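Local coordinates for uncharacterized protein AF_1796 (Archaeoglobus fulgidus, PDB 1VIM), which is of unknown function but belongs to the SIS family, PHI subfamily, and probably binds a carbohydrate derivative and acts as an isomerase, at residues 42-47 against 72-77; 50-55 against 60-65; 141-144 against 148-151. One frame throughout, in Å; residues are numbered along the deposited sequence.

Overall arrangement
Contacts 1 and 2 share one piece of the fold. Residues 50-55 and 60-65 form the buried strand-helix packing of a beta-alpha-beta unit, and the loop closed by the partly buried contact 1 runs around it, from the end of helix 34-46 to the start of strand 76-78. Strands 50-53 and 76-78 are sheet neighbours, joined by probable backbone bonds between Y77 and both I50 and V52. Contact 3 is at the surface on the opposite side of the chain's centre from contact 1, their centres about 32 Å apart. Chemistry follows place: contact 2 is apolar, contact 1 adds a hydroxyl-carboxylate bond to apolar packing, and contact 3 rests on a lysine's aliphatic part.

Contact 1: 42-47 against 72-77; sequences KLIDSA and LGYTVY
Y74 reaches from the loop before strand 76-78 to I44 and D45 in the last turn of helix 34-46, and its side chain carries the whole contact. At its root, CB packs on CD1 of I50, 3.6 Å away in the neighbouring strand. With CG anti to the carbonyl carbon (chi1 -67°), the ring points at the helix. Its CD1 has the I44 carbonyl O 4.1 Å away, and CE1 and CZ lie beneath I44 CG2, with CG2 to CZ 3.7 Å. This is a CH-pi contact: CG2 stands 3.9 Å from the ring centroid, 20° off the normal, displaced toward the rim. K181 makes a cation-pi contact with the same ring. At the tip, OH donates to D45 OD1 over a very short 2.4 Å (the exact length is doubtful); that oxygen lies in the ring plane, and the carboxylate is turned 30° from it. A phenylalanine here would probably keep the packing on I44 but leave D45 OD1 without its donor. The contact thus divides its chemistry: methyl against ring on the buried side, and toward the surface a hydroxyl bond that probably spreads some charge of an exposed carboxylate.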
ATOM      1  N   LYS A  42     -27.765   5.292   7.352  1.00 14.72           N
ATOM      2  CA  LYS A  42     -28.048   5.177   8.772  1.00 15.71           C
ATOM      3  C   LYS A  42     -26.973   4.375   9.529  1.00 14.74           C
ATOM      4  O   LYS A  42     -26.528   4.799  10.608  1.00 14.80           O
ATOM      5  CB  LYS A  42     -29.432   4.556   8.998  1.00 16.40           C
ATOM      6  CG  LYS A  42     -29.811   4.412  10.462  1.00 20.55           C
ATOM      7  N   LEU A  43     -26.538   3.235   8.970  1.00 14.46           N
ATOM      8  CA  LEU A  43     -25.484   2.451   9.632  1.00 13.67           C
ATOM      9  C   LEU A  43     -24.149   3.190   9.653  1.00 13.25           C
ATOM     10  O   LEU A  43     -23.423   3.162  10.659  1.00 14.22           O
ATOM     11  CB  LEU A  43     -25.298   1.067   9.003  1.00 15.50           C
ATOM     12  CG  LEU A  43     -26.390   0.015   9.192  1.00 15.71           C
ATOM     13  CD1 LEU A  43     -25.848  -1.349   8.797  1.00 15.77           C
ATOM     14  CD2 LEU A  43     -26.856  -0.022  10.635  1.00 16.32           C
ATOM     15  N   ILE A  44     -23.790   3.834   8.542  1.00 12.18           N
ATOM     16  CA  ILE A  44     -22.561   4.632   8.525  1.00 14.13           C
ATOM     17  C   ILE A  44     -22.598   5.736   9.596  1.00 13.80           C
ATOM     18  O   ILE A  44     -21.621   5.975  10.303  1.00 14.13           O
ATOM     19  CB  ILE A  44     -22.309   5.215   7.095  1.00 14.66           C
ATOM     20  CG1 ILE A  44     -21.805   4.100   6.164  1.00 16.38           C
ATOM     21  CG2 ILE A  44     -21.295   6.373   7.137  1.00 16.52           C
ATOM     22  CD1 ILE A  44     -21.869   4.499   4.645  1.00 17.03           C
ATOM     23  N   ASP A  45     -23.749   6.390   9.731  1.00 13.54           N
ATOM     24  CA  ASP A  45     -23.894   7.490  10.677  1.00 14.97           C
ATOM     25  C   ASP A  45     -23.925   7.031  12.132  1.00 14.35           C
ATOM     26  O   ASP A  45     -23.473   7.768  13.001  1.00 17.25           O
ATOM     27  CB  ASP A  45     -25.201   8.229  10.411  1.00 16.36           C
ATOM     28  CG  ASP A  45     -25.051   9.345   9.442  1.00 19.92           C
ATOM     29  OD1 ASP A  45     -23.918   9.865   9.222  1.00 21.99           O
ATOM     30  OD2 ASP A  45     -26.061   9.771   8.843  1.00 22.62           O
ATOM     31  N   SER A  46     -24.439   5.827  12.379  1.00 14.52           N
ATOM     32  CA  SER A  46     -24.661   5.366  13.757  1.00 14.78           C
ATOM     33  C   SER A  46     -23.504   4.538  14.325  1.00 14.09           C
ATOM     34  O   SER A  46     -23.401   4.314  15.521  1.00 15.17           O
ATOM     35  CB  SER A  46     -25.963   4.580  13.878  1.00 15.94           C
ATOM     36  OG  SER A  46     -27.013   5.290  13.261  0.65 17.55           O
ATOM     37  N   ALA A  47     -22.620   4.066  13.462  1.00 12.81           N
ATOM     38  CA  ALA A  47     -21.478   3.295  13.898  1.00 11.58           C
ATOM     39  C   ALA A  47     -20.511   4.151  14.713  1.00 11.02           C
ATOM     40  O   ALA A  47     -20.384   5.361  14.495  1.00 11.85           O
ATOM     41  CB  ALA A  47     -20.777   2.778  12.684  1.00 12.68           C
ATOM     42  N   LEU A  72     -15.513  13.775   4.917  1.00 10.26           N
ATOM     43  CA  LEU A  72     -16.816  14.134   5.481  1.00 11.76           C
ATOM     44  C   LEU A  72     -16.810  14.211   7.007  1.00 12.78           C
ATOM     45  O   LEU A  72     -17.831  14.630   7.610  1.00 15.59           O
ATOM     46  CB  LEU A  72     -17.883  13.134   5.015  1.00 13.01           C
ATOM     47  CG  LEU A  72     -18.159  13.100   3.508  1.00 15.50           C
ATOM     48  CD1 LEU A  72     -19.100  11.942   3.182  1.00 17.30           C
ATOM     49  CD2 LEU A  72     -18.772  14.380   3.063  1.00 20.01           C
ATOM     50  N   GLY A  73     -15.712  13.783   7.629  1.00 10.89           N
ATOM     51  CA  GLY A  73     -15.562  13.881   9.077  1.00 11.57           C
ATOM     52  C   GLY A  73     -15.847  12.607   9.842  1.00 12.48           C
ATOM     53  O   GLY A  73     -15.862  12.632  11.075  1.00 14.15           O
ATOM     54  N   TYR A  74     -16.014  11.480   9.141  1.00 11.35           N
ATOM     55  CA  TYR A  74     -16.191  10.209   9.840  1.00 11.24           C
ATOM     56  C   TYR A  74     -14.858   9.662  10.338  1.00 10.14           C
ATOM     57  O   TYR A  74     -13.783   9.976   9.785  1.00 11.81           O
ATOM     58  CB  TYR A  74     -16.842   9.148   8.935  1.00 11.57           C
ATOM     59  CG  TYR A  74     -18.273   9.453   8.555  1.00 12.56           C
ATOM     60  CD1 TYR A  74     -19.305   9.200   9.447  1.00 14.09           C
ATOM     61  CD2 TYR A  74     -18.587  10.001   7.319  1.00 14.26           C
ATOM     62  CE1 TYR A  74     -20.624   9.491   9.118  1.00 16.29           C
ATOM     63  CE2 TYR A  74     -19.913  10.287   6.966  1.00 16.07           C
ATOM     64  CZ  TYR A  74     -20.916  10.024   7.874  1.00 17.24           C
ATOM     65  OH  TYR A  74     -22.225  10.292   7.534  1.00 22.02           O
ATOM     66  N   THR A  75     -14.941   8.794  11.335  1.00  9.99           N
ATOM     67  CA  THR A  75     -13.804   8.009  11.774  1.00  9.82           C
ATOM     68  C   THR A  75     -13.831   6.715  10.959  1.00  8.39           C
ATOM     69  O   THR A  75     -14.746   5.897  11.080  1.00  9.77           O
ATOM     70  CB  THR A  75     -13.911   7.692  13.263  1.00 11.10           C
ATOM     71  OG1 THR A  75     -13.876   8.937  13.982  1.00 13.92           O
ATOM     72  CG2 THR A  75     -12.690   6.941  13.735  1.00 12.12           C
ATOM     73  N   VAL A  76     -12.827   6.552  10.112  1.00  8.61           N
ATOM     74  CA  VAL A  76     -12.863   5.501   9.099  1.00  7.76           C
ATOM     75  C   VAL A  76     -11.479   4.887   8.926  1.00  7.05           C
ATOM     76  O   VAL A  76     -10.465   5.556   9.060  1.00  8.57           O
ATOM     77  CB  VAL A  76     -13.438   6.036   7.755  1.00  8.67           C
ATOM     78  CG1 VAL A  76     -12.661   7.223   7.252  1.00  9.68           C
ATOM     79  CG2 VAL A  76     -13.565   4.952   6.696  1.00  9.29           C
ATOM     80  N   TYR A  77     -11.470   3.604   8.578  1.00  7.41           N
ATOM     81  CA  TYR A  77     -10.223   2.847   8.374  1.00  7.74           C
ATOM     82  C   TYR A  77     -10.397   1.891   7.232  1.00  7.72           C
ATOM     83  O   TYR A  77     -11.501   1.458   6.919  1.00  8.19           O
ATOM     84  CB  TYR A  77      -9.881   2.023   9.615  1.00  8.98           C
ATOM     85  CG  TYR A  77      -9.882   2.821  10.876  1.00  9.45           C
ATOM     86  CD1 TYR A  77      -8.830   3.668  11.185  1.00 10.99           C
ATOM     87  CD2 TYR A  77     -10.966   2.715  11.772  1.00 11.90           C
ATOM     88  CE1 TYR A  77      -8.891   4.428  12.432  1.00 13.65           C
ATOM     89  CE2 TYR A  77     -11.013   3.432  12.940  1.00 13.97           C
ATOM     90  CZ  TYR A  77     -10.015   4.267  13.242  1.00 13.20           C
ATOM     91  OH  TYR A  77     -10.182   4.887  14.482  1.00 16.88           O
TER

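Contact 2: 50-55 against 60-65; sequences IFVIGA and YIAKAF
V52 and G54 meet A62 inside a right-handed beta-alpha-beta unit, strand 50-53, helix 56-71 and strand 76-78, of the parallel alpha/beta sheet characteristic of SIS domains. The helix lies against the strand it has just left, and the backbones come closest at I53 and A62, whose CA atoms are 5.8 Å apart.

The packing is apolar. V52 sends CG2 at the helix: CG1 lies anti to the carbonyl carbon (chi1 -52°), which leaves CG2 between the backbone N and that carbon, 3.9 Å from A62 CB. F65, one turn further along, also points its CB at the strand, but its approach to V52 is marginal, with F65 CD2 4.5 Å from V52 CG1.

A second kind of contact sets side chain against main chain. The A62 methyl rests on the strand's backbone, while V52 CG2 also comes within 3.5 Å of the A62 carbonyl O. G54 has no side chain, and a CB at this position would point toward A62.

Polar interactions lie around this interface. K63, its CB directed away from the strand, forms a salt bridge with E81, and the A64 carbonyl O accepts a hydrogen bond from R57 of the third subunit. I96 of strand 92-96 also touches A62. Where the methyl meets the peptide joining I53 to G54, A62 CB is 3.9 Å from both I53 C and G54 N.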
ATOM      1  N   ILE A  50     -16.090   3.300  10.969  1.00  9.08           N
ATOM      2  CA  ILE A  50     -16.371   2.590   9.737  1.00  8.52           C
ATOM      3  C   ILE A  50     -15.072   1.962   9.267  1.00  8.20           C
ATOM      4  O   ILE A  50     -14.023   2.612   9.239  1.00  8.62           O
ATOM      5  CB  ILE A  50     -16.924   3.553   8.651  1.00  8.84           C
ATOM      6  CG1 ILE A  50     -18.180   4.264   9.180  1.00 11.01           C
ATOM      7  CG2 ILE A  50     -17.202   2.795   7.346  1.00 10.99           C
ATOM      8  CD1 ILE A  50     -18.113   5.765   9.075  1.00 15.33           C
ATOM      9  N   PHE A  51     -15.165   0.687   8.904  1.00  7.17           N
ATOM     10  CA  PHE A  51     -14.041  -0.021   8.326  1.00  7.61           C
ATOM     11  C   PHE A  51     -14.433  -0.414   6.918  1.00  8.22           C
ATOM     12  O   PHE A  51     -15.605  -0.794   6.694  1.00  9.02           O
ATOM     13  CB  PHE A  51     -13.739  -1.285   9.133  1.00  8.07           C
ATOM     14  CG  PHE A  51     -13.171  -1.031  10.517  1.00  8.10           C
ATOM     15  CD1 PHE A  51     -13.929  -0.427  11.528  1.00 10.25           C
ATOM     16  CD2 PHE A  51     -11.880  -1.447  10.833  1.00  8.77           C
ATOM     17  CE1 PHE A  51     -13.386  -0.207  12.792  1.00  9.12           C
ATOM     18  CE2 PHE A  51     -11.352  -1.263  12.098  1.00  9.14           C
ATOM     19  CZ  PHE A  51     -12.083  -0.631  13.067  1.00  8.76           C
ATOM     20  N   VAL A  52     -13.493  -0.357   5.969  1.00  7.67           N
ATOM     21  CA  VAL A  52     -13.814  -0.741   4.586  1.00  8.07           C
ATOM     22  C   VAL A  52     -12.876  -1.823   4.090  1.00  8.06           C
ATOM     23  O   VAL A  52     -11.700  -1.892   4.512  1.00  8.83           O
ATOM     24  CB  VAL A  52     -13.792   0.442   3.604  1.00  8.48           C
ATOM     25  CG1 VAL A  52     -14.655   1.578   4.129  1.00 10.09           C
ATOM     26  CG2 VAL A  52     -12.357   0.873   3.321  1.00 12.05           C
ATOM     27  N   ILE A  53     -13.375  -2.676   3.190  1.00  8.03           N
ATOM     28  CA  ILE A  53     -12.520  -3.714   2.604  1.00  9.87           C
ATOM     29  C   ILE A  53     -12.969  -4.061   1.203  1.00  8.64           C
ATOM     30  O   ILE A  53     -14.171  -4.151   0.937  1.00  8.76           O
ATOM     31  CB  ILE A  53     -12.463  -4.994   3.483  1.00 11.17           C
ATOM     32  CG1 ILE A  53     -11.483  -6.020   2.879  1.00 14.16           C
ATOM     33  CG2 ILE A  53     -13.860  -5.628   3.642  1.00 12.86           C
ATOM     34  CD1 ILE A  53     -11.212  -7.188   3.772  0.65 15.90           C
ATOM     35  N   GLY A  54     -11.996  -4.260   0.312  1.00  9.81           N
ATOM     36  CA  GLY A  54     -12.201  -4.967  -0.945  1.00  8.60           C
ATOM     37  C   GLY A  54     -10.885  -5.567  -1.366  1.00  9.20           C
ATOM     38  O   GLY A  54      -9.840  -5.163  -0.849  1.00  9.99           O
ATOM     39  N   ALA A  55     -10.946  -6.544  -2.263  1.00  9.69           N
ATOM     40  CA  ALA A  55      -9.734  -7.150  -2.795  1.00  8.52           C
ATOM     41  C   ALA A  55      -9.434  -6.577  -4.162  1.00  9.10           C
ATOM     42  O   ALA A  55     -10.331  -6.219  -4.901  1.00  9.91           O
ATOM     43  CB  ALA A  55      -9.911  -8.643  -2.919  1.00 11.23           C
ATOM     44  N   TYR A  60      -9.297  -0.828  -4.270  1.00  6.95           N
ATOM     45  CA  TYR A  60      -9.025   0.552  -4.648  1.00  7.42           C
ATOM     46  C   TYR A  60     -10.282   1.402  -4.566  1.00  7.76           C
ATOM     47  O   TYR A  60     -10.210   2.574  -4.168  1.00  8.49           O
ATOM     48  CB  TYR A  60      -8.379   0.655  -6.043  1.00  7.99           C
ATOM     49  CG  TYR A  60      -7.189  -0.262  -6.232  1.00  8.09           C
ATOM     50  CD1 TYR A  60      -6.316  -0.566  -5.172  1.00  9.21           C
ATOM     51  CD2 TYR A  60      -6.967  -0.853  -7.472  1.00  8.59           C
ATOM     52  CE1 TYR A  60      -5.236  -1.449  -5.375  1.00  9.70           C
ATOM     53  CE2 TYR A  60      -5.912  -1.746  -7.676  1.00  8.89           C
ATOM     54  CZ  TYR A  60      -5.067  -2.020  -6.634  1.00  8.78           C
ATOM     55  OH  TYR A  60      -4.059  -2.929  -6.842  1.00 12.54           O
ATOM     56  N   ILE A  61     -11.434   0.817  -4.902  1.00  7.23           N
ATOM     57  CA  ILE A  61     -12.703   1.518  -4.749  1.00  7.31           C
ATOM     58  C   ILE A  61     -13.001   1.747  -3.264  1.00  7.89           C
ATOM     59  O   ILE A  61     -13.430   2.838  -2.866  1.00  8.03           O
ATOM     60  CB  ILE A  61     -13.828   0.676  -5.385  1.00  8.77           C
ATOM     61  CG1 ILE A  61     -13.591   0.470  -6.876  1.00 11.73           C
ATOM     62  CG2 ILE A  61     -15.201   1.286  -5.076  1.00 10.17           C
ATOM     63  CD1 ILE A  61     -14.543  -0.444  -7.488  0.65 13.69           C
ATOM     64  N   ALA A  62     -12.749   0.731  -2.443  1.00  7.81           N
ATOM     65  CA  ALA A  62     -12.971   0.831  -1.008  1.00  8.09           C
ATOM     66  C   ALA A  62     -12.107   1.956  -0.435  1.00  8.63           C
ATOM     67  O   ALA A  62     -12.588   2.737   0.393  1.00  8.58           O
ATOM     68  CB  ALA A  62     -12.651  -0.482  -0.340  1.00  8.95           C
ATOM     69  N   LYS A  63     -10.843   2.041  -0.860  1.00  7.70           N
ATOM     70  CA  LYS A  63      -9.950   3.112  -0.413  1.00  7.58           C
ATOM     71  C   LYS A  63     -10.442   4.484  -0.854  1.00  7.18           C
ATOM     72  O   LYS A  63     -10.457   5.435  -0.071  1.00  8.09           O
ATOM     73  CB  LYS A  63      -8.506   2.878  -0.845  1.00  7.85           C
ATOM     74  CG  LYS A  63      -7.792   1.807  -0.056  1.00  9.00           C
ATOM     75  CD  LYS A  63      -6.361   1.616  -0.561  1.00 12.30           C
ATOM     76  CE  LYS A  63      -5.596   0.887   0.547  1.00 14.20           C
ATOM     77  NZ  LYS A  63      -4.123   0.892   0.281  1.00 17.65           N
ATOM     78  N   ALA A  64     -10.909   4.596  -2.101  1.00  7.10           N
ATOM     79  CA  ALA A  64     -11.423   5.879  -2.564  1.00  8.23           C
ATOM     80  C   ALA A  64     -12.610   6.323  -1.724  1.00  7.63           C
ATOM     81  O   ALA A  64     -12.705   7.511  -1.356  1.00  8.82           O
ATOM     82  CB  ALA A  64     -11.830   5.796  -4.012  1.00  8.95           C
ATOM     83  N   PHE A  65     -13.501   5.385  -1.396  1.00  7.76           N
ATOM     84  CA  PHE A  65     -14.653   5.698  -0.580  1.00  7.61           C
ATOM     85  C   PHE A  65     -14.232   6.055   0.840  1.00  8.20           C
ATOM     86  O   PHE A  65     -14.738   7.052   1.424  1.00  7.88           O
ATOM     87  CB  PHE A  65     -15.591   4.508  -0.610  1.00  8.80           C
ATOM     88  CG  PHE A  65     -16.862   4.694   0.200  1.00  8.01           C
ATOM     89  CD1 PHE A  65     -17.673   5.798   0.021  1.00 10.19           C
ATOM     90  CD2 PHE A  65     -17.250   3.707   1.085  1.00 10.32           C
ATOM     91  CE1 PHE A  65     -18.856   5.927   0.749  1.00 10.26           C
ATOM     92  CE2 PHE A  65     -18.460   3.837   1.825  1.00 10.24           C
ATOM     93  CZ  PHE A  65     -19.239   4.964   1.640  1.00 10.25           C
TER

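Contact 3: 141-144 against 148-151; sequences KGKM and RDEI
The connection from strand 136-139 into helix 149-155 folds back on itself here, setting K143 of the loop against D149 in the first turn of the helix, with R148 at the N-cap position. K143 does the touching with its aliphatic part. CG anti to the backbone N (chi1 -176°) carries the chain out toward the start of the helix, where CD lies 3.7 Å from D149 N and 3.8 Å from D149 CB. Turns about the CG-CD and CD-CE bonds bring the ammonium back over its own loop. There NZ donates to M144 O at 2.9 Å, sitting above the carbonyl plane by 38° instead of on a lone pair, and also bonds E147 O. The ammonium thus bridges the carbonyls of M144 and E147. D149 OD2 stays 6.6 Å from K143 NZ, too far for a salt bridge, although the opposite charges probably attract weakly. E147 helps close the turn through a bond from M144 N to its OE1. M144 packs beside E23, H24 and N27 of helix 12-31, so this surface loop passes between that long helix and the start of helix 149-155, just beyond strand 136-139, one of the two edge strands within this chain.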
ATOM      1  N   LYS A 141     -25.464  -3.713  -9.565  1.00 16.69           N
ATOM      2  CA  LYS A 141     -25.189  -4.761 -10.578  1.00 17.92           C
ATOM      3  C   LYS A 141     -23.998  -4.450 -11.444  1.00 17.18           C
ATOM      4  O   LYS A 141     -23.756  -3.292 -11.777  1.00 21.13           O
ATOM      5  CB  LYS A 141     -26.366  -4.888 -11.551  1.00 20.06           C
ATOM      6  CG  LYS A 141     -27.703  -5.088 -10.918  1.00 23.54           C
ATOM      7  CD  LYS A 141     -27.745  -6.407 -10.161  1.00 26.06           C
ATOM      8  CE  LYS A 141     -27.853  -7.594 -11.095  1.00 29.23           C
ATOM      9  NZ  LYS A 141     -27.342  -8.859 -10.473  1.00 30.82           N
ATOM     10  N   GLY A 142     -23.291  -5.492 -11.874  1.00 15.91           N
ATOM     11  CA  GLY A 142     -22.367  -5.375 -12.983  1.00 17.19           C
ATOM     12  C   GLY A 142     -23.123  -5.674 -14.264  1.00 18.14           C
ATOM     13  O   GLY A 142     -23.351  -4.793 -15.059  1.00 19.33           O
ATOM     14  N   LYS A 143     -23.502  -6.931 -14.446  1.00 19.49           N
ATOM     15  CA  LYS A 143     -24.292  -7.355 -15.608  1.00 18.98           C
ATOM     16  C   LYS A 143     -25.789  -7.089 -15.398  1.00 19.80           C
ATOM     17  O   LYS A 143     -26.351  -7.367 -14.315  1.00 21.03           O
ATOM     18  CB  LYS A 143     -24.051  -8.838 -15.871  1.00 19.49           C
ATOM     19  CG  LYS A 143     -24.771  -9.355 -17.130  1.00 19.98           C
ATOM     20  CD  LYS A 143     -24.746 -10.881 -17.209  1.00 21.64           C
ATOM     21  CE  LYS A 143     -25.972 -11.522 -16.570  1.00 22.57           C
ATOM     22  NZ  LYS A 143     -27.311 -11.163 -17.153  1.00 22.27           N
ATOM     23  N   MET A 144     -26.449  -6.566 -16.426  1.00 19.74           N
ATOM     24  CA  MET A 144     -27.897  -6.335 -16.387  1.00 20.57           C
ATOM     25  C   MET A 144     -28.673  -7.560 -16.833  1.00 20.59           C
ATOM     26  O   MET A 144     -28.117  -8.435 -17.488  1.00 18.90           O
ATOM     27  CB  MET A 144     -28.264  -5.147 -17.247  1.00 22.29           C
ATOM     28  CG  MET A 144     -27.707  -3.876 -16.667  1.00 26.08           C
ATOM     29  SD  MET A 144     -28.010  -2.458 -17.658  1.00 31.68           S
ATOM     30  CE  MET A 144     -27.567  -2.965 -19.199  1.00 31.19           C
ATOM     31  N   ARG A 148     -25.962 -10.617 -21.923  1.00 12.71           N
ATOM     32  CA  ARG A 148     -25.186 -11.870 -21.847  1.00 13.07           C
ATOM     33  C   ARG A 148     -23.804 -11.563 -21.284  1.00 13.62           C
ATOM     34  O   ARG A 148     -23.126 -10.617 -21.724  1.00 12.57           O
ATOM     35  CB  ARG A 148     -25.049 -12.489 -23.233  1.00 14.43           C
ATOM     36  CG  ARG A 148     -26.328 -13.121 -23.769  1.00 17.90           C
ATOM     37  CD  ARG A 148     -26.103 -13.958 -25.032  1.00 23.38           C
ATOM     38  NE  ARG A 148     -25.344 -15.196 -24.785  1.00 26.34           N
ATOM     39  CZ  ARG A 148     -25.869 -16.335 -24.329  1.00 29.09           C
ATOM     40  NH1 ARG A 148     -27.168 -16.422 -24.069  1.00 29.83           N
ATOM     41  NH2 ARG A 148     -25.089 -17.400 -24.140  1.00 30.82           N
ATOM     42  N   ASP A 149     -23.377 -12.375 -20.321  1.00 14.22           N
ATOM     43  CA  ASP A 149     -22.100 -12.121 -19.683  1.00 15.56           C
ATOM     44  C   ASP A 149     -20.925 -12.179 -20.635  1.00 14.62           C
ATOM     45  O   ASP A 149     -20.019 -11.343 -20.544  1.00 13.87           O
ATOM     46  CB  ASP A 149     -21.896 -13.075 -18.511  1.00 17.93           C
ATOM     47  CG  ASP A 149     -20.700 -12.704 -17.694  1.00 22.65           C
ATOM     48  OD1 ASP A 149     -19.640 -13.314 -17.905  1.00 27.17           O
ATOM     49  OD2 ASP A 149     -20.724 -11.778 -16.867  1.00 27.15           O
ATOM     50  N   GLU A 150     -20.941 -13.128 -21.567  1.00 14.71           N
ATOM     51  CA  GLU A 150     -19.851 -13.293 -22.515  1.00 17.65           C
ATOM     52  C   GLU A 150     -19.650 -12.064 -23.392  1.00 16.83           C
ATOM     53  O   GLU A 150     -18.524 -11.709 -23.740  1.00 18.59           O
ATOM     54  CB  GLU A 150     -20.075 -14.556 -23.365  1.00 19.89           C
ATOM     55  CG  GLU A 150     -21.543 -14.965 -23.544  1.00 25.45           C
ATOM     56  CD  GLU A 150     -22.106 -15.723 -22.350  1.00 30.34           C
ATOM     57  OE1 GLU A 150     -21.648 -16.861 -22.085  1.00 34.50           O
ATOM     58  OE2 GLU A 150     -23.001 -15.192 -21.660  1.00 30.89           O
ATOM     59  N   ILE A 151     -20.752 -11.430 -23.791  1.00 13.78           N
ATOM     60  CA  ILE A 151     -20.648 -10.264 -24.655  1.00 12.32           C
ATOM     61  C   ILE A 151     -20.165  -9.074 -23.834  1.00 11.65           C
ATOM     62  O   ILE A 151     -19.285  -8.327 -24.277  1.00 12.93           O
ATOM     63  CB  ILE A 151     -22.020  -9.998 -25.315  1.00 10.77           C
ATOM     64  CG1 ILE A 151     -22.373 -11.195 -26.206  1.00 12.23           C
ATOM     65  CG2 ILE A 151     -21.996  -8.694 -26.081  1.00 11.94           C
ATOM     66  CD1 ILE A 151     -23.776 -11.110 -26.810  1.00 12.11           C
TER